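Local coordinates for protein Alpha/beta hydrolase (Pectobacterium atrosepticum SCRI1043, PDB 3BDV) that is probably a hydrolase of the alpha/beta-hydrolase fold, related to the serine hydrolases, and binds calcium, at residues 7-20 with 177-190. Sequence-based numbering, arbitrary orientation.
Sequences IDLRLTEVSQQLTM and LKRLAEFSEILIPN. With EDO (1,2-ethanediol), chain H; EDO (1,2-ethanediol), chain G.
R10 and E185 illustrate how a side-on salt bridge can join two helices at the margin of an apolar seam. NE of R10 donates almost straight (174°) to OE2 of E185 at 2.8 Å, while NH2 reaches OE1 at 3.0 Å from above the carboxylate plane. A bend at chi3 (73°) sets the guanidinium alongside the carboxylate, with A181 CB over one face; a water links R10 O to OE2. The Q17 amide pairs with the backbone of N190: NE2 donates to N190 O at 2.7 Å, and OE1 accepts from N190 N on a lone pair. I188 CG2 presses against this amide.

Between these polar ends, L11 is a knob among L177, L180, A181 and S184, its CD2 lying 4.0 Å from A181 CB. V14 straddles the S184 hydroxyl, which bonds to L180 O, and its CG2 meets I188 CD1 at 3.6 Å. L18 continues the seam against L187, and selenomethionine M20 brings CE onto L180.

The axes of helices 7-15 and 177-185, first and last of this alpha/beta-hydrolase fold, come within 9.6 Å and cross at 40° on one face of the sheet; L18, M20, L180 and S184 touch strand 76-81, I7 and L177 helix 34-41.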
loop_
_atom_site.group_PDB
_atom_site.type_symbol
_atom_site.label_atom_id
_atom_site.label_comp_id
_atom_site.label_asym_id
_atom_site.label_seq_id
_atom_site.Cartn_x
_atom_site.Cartn_y
_atom_site.Cartn_z
ATOM N N ILE A 7 10.695 16.033 -2.367
ATOM C CA ILE A 7 9.840 14.921 -1.915
ATOM C C ILE A 7 9.623 15.026 -0.395
ATOM O O ILE A 7 8.513 14.941 0.102
ATOM C CB ILE A 7 10.463 13.494 -2.240
ATOM C CG1 ILE A 7 10.255 13.102 -3.702
ATOM C CG2 ILE A 7 9.881 12.405 -1.313
ATOM C CD1 ILE A 7 10.980 11.773 -4.156
ATOM N N ASP A 8 10.720 15.161 0.342
ATOM C CA ASP A 8 10.615 15.182 1.808
ATOM C C ASP A 8 9.818 16.342 2.327
ATOM O O ASP A 8 8.995 16.137 3.228
ATOM C CB ASP A 8 11.987 15.173 2.449
ATOM C CG ASP A 8 12.730 13.898 2.157
ATOM O OD1 ASP A 8 12.066 12.926 1.840
ATOM O OD2 ASP A 8 13.957 13.872 2.198
ATOM N N LEU A 9 9.993 17.535 1.753
ATOM C CA LEU A 9 9.196 18.703 2.212
ATOM C C LEU A 9 7.715 18.483 1.952
ATOM O O LEU A 9 6.877 18.724 2.812
ATOM C CB LEU A 9 9.613 19.987 1.488
ATOM C CG LEU A 9 10.971 20.627 1.794
ATOM C CD1 LEU A 9 11.422 21.564 0.655
ATOM C CD2 LEU A 9 10.899 21.357 3.125
ATOM N N ARG A 10 7.392 17.995 0.759
ATOM C CA ARG A 10 5.993 17.798 0.391
ATOM C C ARG A 10 5.374 16.737 1.272
ATOM O O ARG A 10 4.279 16.936 1.784
ATOM C CB ARG A 10 5.864 17.416 -1.081
ATOM C CG ARG A 10 6.056 18.608 -2.024
ATOM C CD ARG A 10 6.109 18.178 -3.465
ATOM N NE ARG A 10 4.800 17.774 -3.988
ATOM C CZ ARG A 10 4.643 17.352 -5.241
ATOM N NH1 ARG A 10 5.677 17.260 -6.062
ATOM N NH2 ARG A 10 3.482 16.965 -5.687
ATOM N N LEU A 11 6.096 15.637 1.519
ATOM C CA LEU A 11 5.525 14.561 2.354
ATOM C C LEU A 11 5.424 14.952 3.823
ATOM O O LEU A 11 4.474 14.581 4.509
ATOM C CB LEU A 11 6.268 13.222 2.182
ATOM C CG LEU A 11 5.889 12.516 0.885
ATOM C CD1 LEU A 11 6.936 11.409 0.558
ATOM C CD2 LEU A 11 4.471 11.994 0.898
ATOM N N THR A 12 6.369 15.760 4.283
ATOM C CA THR A 12 6.305 16.300 5.643
ATOM C C THR A 12 5.043 17.178 5.844
ATOM O O THR A 12 4.332 17.033 6.832
ATOM C CB THR A 12 7.631 17.052 5.995
ATOM O OG1 THR A 12 8.709 16.106 6.016
ATOM C CG2 THR A 12 7.508 17.754 7.350
ATOM N N GLU A 13 4.699 18.013 4.869
ATOM C CA GLU A 13 3.425 18.755 4.916
ATOM C C GLU A 13 2.182 17.879 4.879
ATOM O O GLU A 13 1.186 18.153 5.571
ATOM C CB GLU A 13 3.318 19.755 3.778
ATOM C CG GLU A 13 4.305 20.889 3.869
ATOM C CD GLU A 13 4.098 21.725 5.122
ATOM O OE1 GLU A 13 2.982 22.259 5.293
ATOM O OE2 GLU A 13 5.042 21.821 5.941
ATOM N N VAL A 14 2.193 16.853 4.034
ATOM C CA VAL A 14 1.048 15.930 3.977
ATOM C C VAL A 14 0.822 15.291 5.341
ATOM O O VAL A 14 -0.298 15.146 5.784
ATOM C CB VAL A 14 1.268 14.845 2.904
ATOM C CG1 VAL A 14 0.305 13.659 3.055
ATOM C CG2 VAL A 14 1.179 15.481 1.470
ATOM N N SER A 15 1.914 14.923 6.002
ATOM C CA SER A 15 1.844 14.272 7.301
ATOM C C SER A 15 1.271 15.144 8.417
ATOM O O SER A 15 0.795 14.638 9.419
ATOM C CB SER A 15 3.222 13.732 7.666
ATOM O OG SER A 15 3.551 12.664 6.794
ATOM N N GLN A 16 1.257 16.448 8.234
ATOM C CA GLN A 16 0.574 17.325 9.197
ATOM C C GLN A 16 -0.932 17.035 9.284
ATOM O O GLN A 16 -1.571 17.423 10.266
ATOM C CB GLN A 16 0.728 18.807 8.840
ATOM C CG GLN A 16 2.120 19.269 8.476
ATOM C CD GLN A 16 3.030 19.408 9.660
ATOM O OE1 GLN A 16 3.167 18.497 10.477
ATOM N NE2 GLN A 16 3.681 20.564 9.755
ATOM N N GLN A 17 -1.500 16.419 8.240
ATOM C CA GLN A 17 -2.945 16.202 8.165
ATOM C C GLN A 17 -3.427 14.780 7.832
ATOM O O GLN A 17 -4.579 14.468 8.052
ATOM C CB GLN A 17 -3.537 17.144 7.140
ATOM C CG GLN A 17 -3.462 18.623 7.520
ATOM C CD GLN A 17 -4.304 19.464 6.575
ATOM O OE1 GLN A 17 -5.502 19.247 6.452
ATOM N NE2 GLN A 17 -3.677 20.412 5.889
ATOM N N LEU A 18 -2.561 13.947 7.258
ATOM C CA LEU A 18 -2.878 12.562 6.929
ATOM C C LEU A 18 -1.837 11.655 7.548
ATOM O O LEU A 18 -0.685 12.024 7.635
ATOM C CB LEU A 18 -2.839 12.322 5.416
ATOM C CG LEU A 18 -3.831 13.130 4.595
ATOM C CD1 LEU A 18 -3.621 12.927 3.099
ATOM C CD2 LEU A 18 -5.282 12.774 5.016
ATOM N N THR A 19 -2.255 10.455 7.924
ATOM C CA THR A 19 -1.335 9.498 8.503
ATOM C C THR A 19 -1.107 8.362 7.526
ATOM O O THR A 19 -2.081 7.755 7.049
ATOM C CB THR A 19 -1.934 8.950 9.816
ATOM O OG1 THR A 19 -1.993 10.011 10.773
ATOM C CG2 THR A 19 -1.114 7.810 10.388
HETATM N N MSE A 20 0.146 8.079 7.222
HETATM C CA MSE A 20 0.468 6.931 6.394
HETATM C C MSE A 20 0.535 5.700 7.267
HETATM O O MSE A 20 1.209 5.713 8.289
HETATM C CB MSE A 20 1.835 7.087 5.758
HETATM C CG MSE A 20 2.043 8.348 4.991
HETATM SE SE MSE A 20 0.760 8.768 3.653
HETATM C CE MSE A 20 1.761 10.109 2.681
ATOM N N LEU A 177 7.621 7.275 -3.578
ATOM C CA LEU A 177 7.433 8.439 -2.733
ATOM C C LEU A 177 6.932 9.646 -3.493
ATOM O O LEU A 177 6.053 10.367 -3.017
ATOM C CB LEU A 177 8.751 8.780 -2.038
ATOM C CG LEU A 177 9.213 7.835 -0.943
ATOM C CD1 LEU A 177 10.572 8.327 -0.460
ATOM C CD2 LEU A 177 8.165 7.735 0.241
ATOM N N LYS A 178 7.497 9.881 -4.671
ATOM C CA LYS A 178 7.006 10.960 -5.557
ATOM C C LYS A 178 5.528 10.793 -5.901
ATOM O O LYS A 178 4.752 11.707 -5.739
ATOM C CB LYS A 178 7.858 11.054 -6.833
ATOM C CG LYS A 178 7.421 12.153 -7.822
ATOM C CD LYS A 178 8.163 12.146 -9.186
ATOM C CE LYS A 178 7.382 11.345 -10.274
ATOM N NZ LYS A 178 6.204 12.025 -10.955
ATOM N N ARG A 179 5.138 9.625 -6.406
ATOM C CA ARG A 179 3.725 9.381 -6.678
ATOM C C ARG A 179 2.827 9.496 -5.467
ATOM O O ARG A 179 1.704 9.994 -5.562
ATOM C CB ARG A 179 3.555 8.003 -7.341
ATOM C CG ARG A 179 4.217 7.935 -8.639
ATOM C CD ARG A 179 3.690 8.994 -9.581
ATOM N NE ARG A 179 2.254 8.866 -9.800
ATOM C CZ ARG A 179 1.683 8.256 -10.839
ATOM N NH1 ARG A 179 2.414 7.728 -11.805
ATOM N NH2 ARG A 179 0.347 8.247 -10.934
ATOM N N LEU A 180 3.275 8.992 -4.332
ATOM C CA LEU A 180 2.526 9.115 -3.125
ATOM C C LEU A 180 2.276 10.582 -2.760
ATOM O O LEU A 180 1.217 10.947 -2.313
ATOM C CB LEU A 180 3.293 8.452 -1.992
ATOM C CG LEU A 180 2.665 8.526 -0.590
ATOM C CD1 LEU A 180 1.219 7.948 -0.528
ATOM C CD2 LEU A 180 3.583 7.877 0.387
ATOM N N ALA A 181 3.286 11.414 -2.922
ATOM C CA ALA A 181 3.151 12.819 -2.636
ATOM C C ALA A 181 2.074 13.466 -3.502
ATOM O O ALA A 181 1.188 14.155 -3.004
ATOM C CB ALA A 181 4.561 13.510 -2.838
ATOM N N GLU A 182 2.125 13.185 -4.793
ATOM C CA GLU A 182 1.186 13.695 -5.781
ATOM C C GLU A 182 -0.249 13.354 -5.431
ATOM O O GLU A 182 -1.142 14.213 -5.460
ATOM C CB GLU A 182 1.546 13.150 -7.157
ATOM C CG GLU A 182 2.903 13.690 -7.665
ATOM C CD GLU A 182 3.437 13.017 -8.888
ATOM O OE1 GLU A 182 2.742 12.136 -9.395
ATOM O OE2 GLU A 182 4.556 13.365 -9.324
ATOM N N PHE A 183 -0.442 12.067 -5.133
ATOM C CA PHE A 183 -1.744 11.458 -4.778
ATOM C C PHE A 183 -2.274 11.962 -3.471
ATOM O O PHE A 183 -3.436 12.343 -3.377
ATOM C CB PHE A 183 -1.498 9.940 -4.734
ATOM C CG PHE A 183 -2.653 9.099 -4.242
ATOM C CD1 PHE A 183 -3.811 8.991 -4.987
ATOM C CD2 PHE A 183 -2.526 8.338 -3.095
ATOM C CE1 PHE A 183 -4.832 8.142 -4.559
ATOM C CE2 PHE A 183 -3.535 7.508 -2.649
ATOM C CZ PHE A 183 -4.671 7.398 -3.345
ATOM N N SER A 184 -1.446 11.927 -2.438
ATOM C CA SER A 184 -1.866 12.346 -1.132
ATOM C C SER A 184 -2.178 13.810 -1.024
ATOM O O SER A 184 -3.100 14.159 -0.320
ATOM C CB SER A 184 -0.862 11.913 -0.044
ATOM O OG SER A 184 0.410 12.553 -0.205
ATOM N N GLU A 185 -1.467 14.689 -1.734
ATOM C CA GLU A 185 -1.782 16.120 -1.591
ATOM C C GLU A 185 -3.235 16.424 -1.921
ATOM O O GLU A 185 -3.851 17.266 -1.254
ATOM C CB GLU A 185 -0.849 16.973 -2.436
ATOM C CG GLU A 185 0.529 17.023 -1.861
ATOM C CD GLU A 185 1.527 17.706 -2.755
ATOM O OE1 GLU A 185 1.217 17.867 -3.935
ATOM O OE2 GLU A 185 2.615 18.077 -2.261
ATOM N N ILE A 186 -3.801 15.721 -2.905
ATOM C CA ILE A 186 -5.203 15.963 -3.295
ATOM C C ILE A 186 -6.156 15.369 -2.274
ATOM O O ILE A 186 -7.333 15.633 -2.329
ATOM C CB ILE A 186 -5.545 15.499 -4.742
ATOM C CG1 ILE A 186 -5.243 14.047 -4.993
ATOM C CG2 ILE A 186 -4.739 16.341 -5.762
ATOM C CD1 ILE A 186 -5.904 13.498 -6.240
ATOM N N LEU A 187 -5.657 14.612 -1.320
ATOM C CA LEU A 187 -6.512 14.103 -0.257
ATOM C C LEU A 187 -6.428 14.903 1.033
ATOM O O LEU A 187 -7.119 14.585 2.016
ATOM C CB LEU A 187 -6.132 12.643 0.016
ATOM C CG LEU A 187 -6.166 11.672 -1.171
ATOM C CD1 LEU A 187 -5.647 10.299 -0.798
ATOM C CD2 LEU A 187 -7.595 11.647 -1.804
ATOM N N ILE A 188 -5.556 15.898 1.088
ATOM C CA ILE A 188 -5.390 16.696 2.312
ATOM C C ILE A 188 -6.673 17.514 2.529
ATOM O O ILE A 188 -7.160 18.107 1.589
ATOM C CB ILE A 188 -4.174 17.621 2.199
ATOM C CG1 ILE A 188 -2.899 16.796 2.276
ATOM C CG2 ILE A 188 -4.134 18.649 3.338
ATOM C CD1 ILE A 188 -1.665 17.599 1.932
ATOM N N PRO A 189 -7.264 17.468 3.734
ATOM C CA PRO A 189 -8.493 18.256 4.019
ATOM C C PRO A 189 -8.376 19.764 3.838
ATOM O O PRO A 189 -9.299 20.365 3.271
ATOM C CB PRO A 189 -8.809 17.914 5.480
ATOM C CG PRO A 189 -8.235 16.577 5.655
ATOM C CD PRO A 189 -6.934 16.589 4.863
ATOM N N ASN A 190 -7.263 20.355 4.299
ATOM C CA ASN A 190 -7.017 21.802 4.240
ATOM C C ASN A 190 -5.720 22.114 3.522
ATOM O O ASN A 190 -4.665 22.175 4.136
ATOM C CB ASN A 190 -6.952 22.365 5.649
ATOM C CG ASN A 190 -8.237 22.136 6.405
ATOM O OD1 ASN A 190 -9.285 22.635 5.981
ATOM N ND2 ASN A 190 -8.174 21.418 7.532
HETATM C C1 EDO H . 9.183 16.757 -5.843
HETATM O O1 EDO H . 8.366 17.944 -5.914
HETATM C C2 EDO H . 8.460 15.447 -6.184
HETATM O O2 EDO H . 8.689 15.030 -7.540
HETATM C C1 EDO G . -10.179 14.308 -3.296
HETATM O O1 EDO G . -10.359 15.010 -2.035
HETATM C C2 EDO G . -10.517 15.205 -4.491
HETATM O O2 EDO G . -9.670 16.364 -4.441
HETATM O O HOH W 1 2.668 18.863 0.166
HETATM O O HOH W 2 5.818 15.287 -8.293
#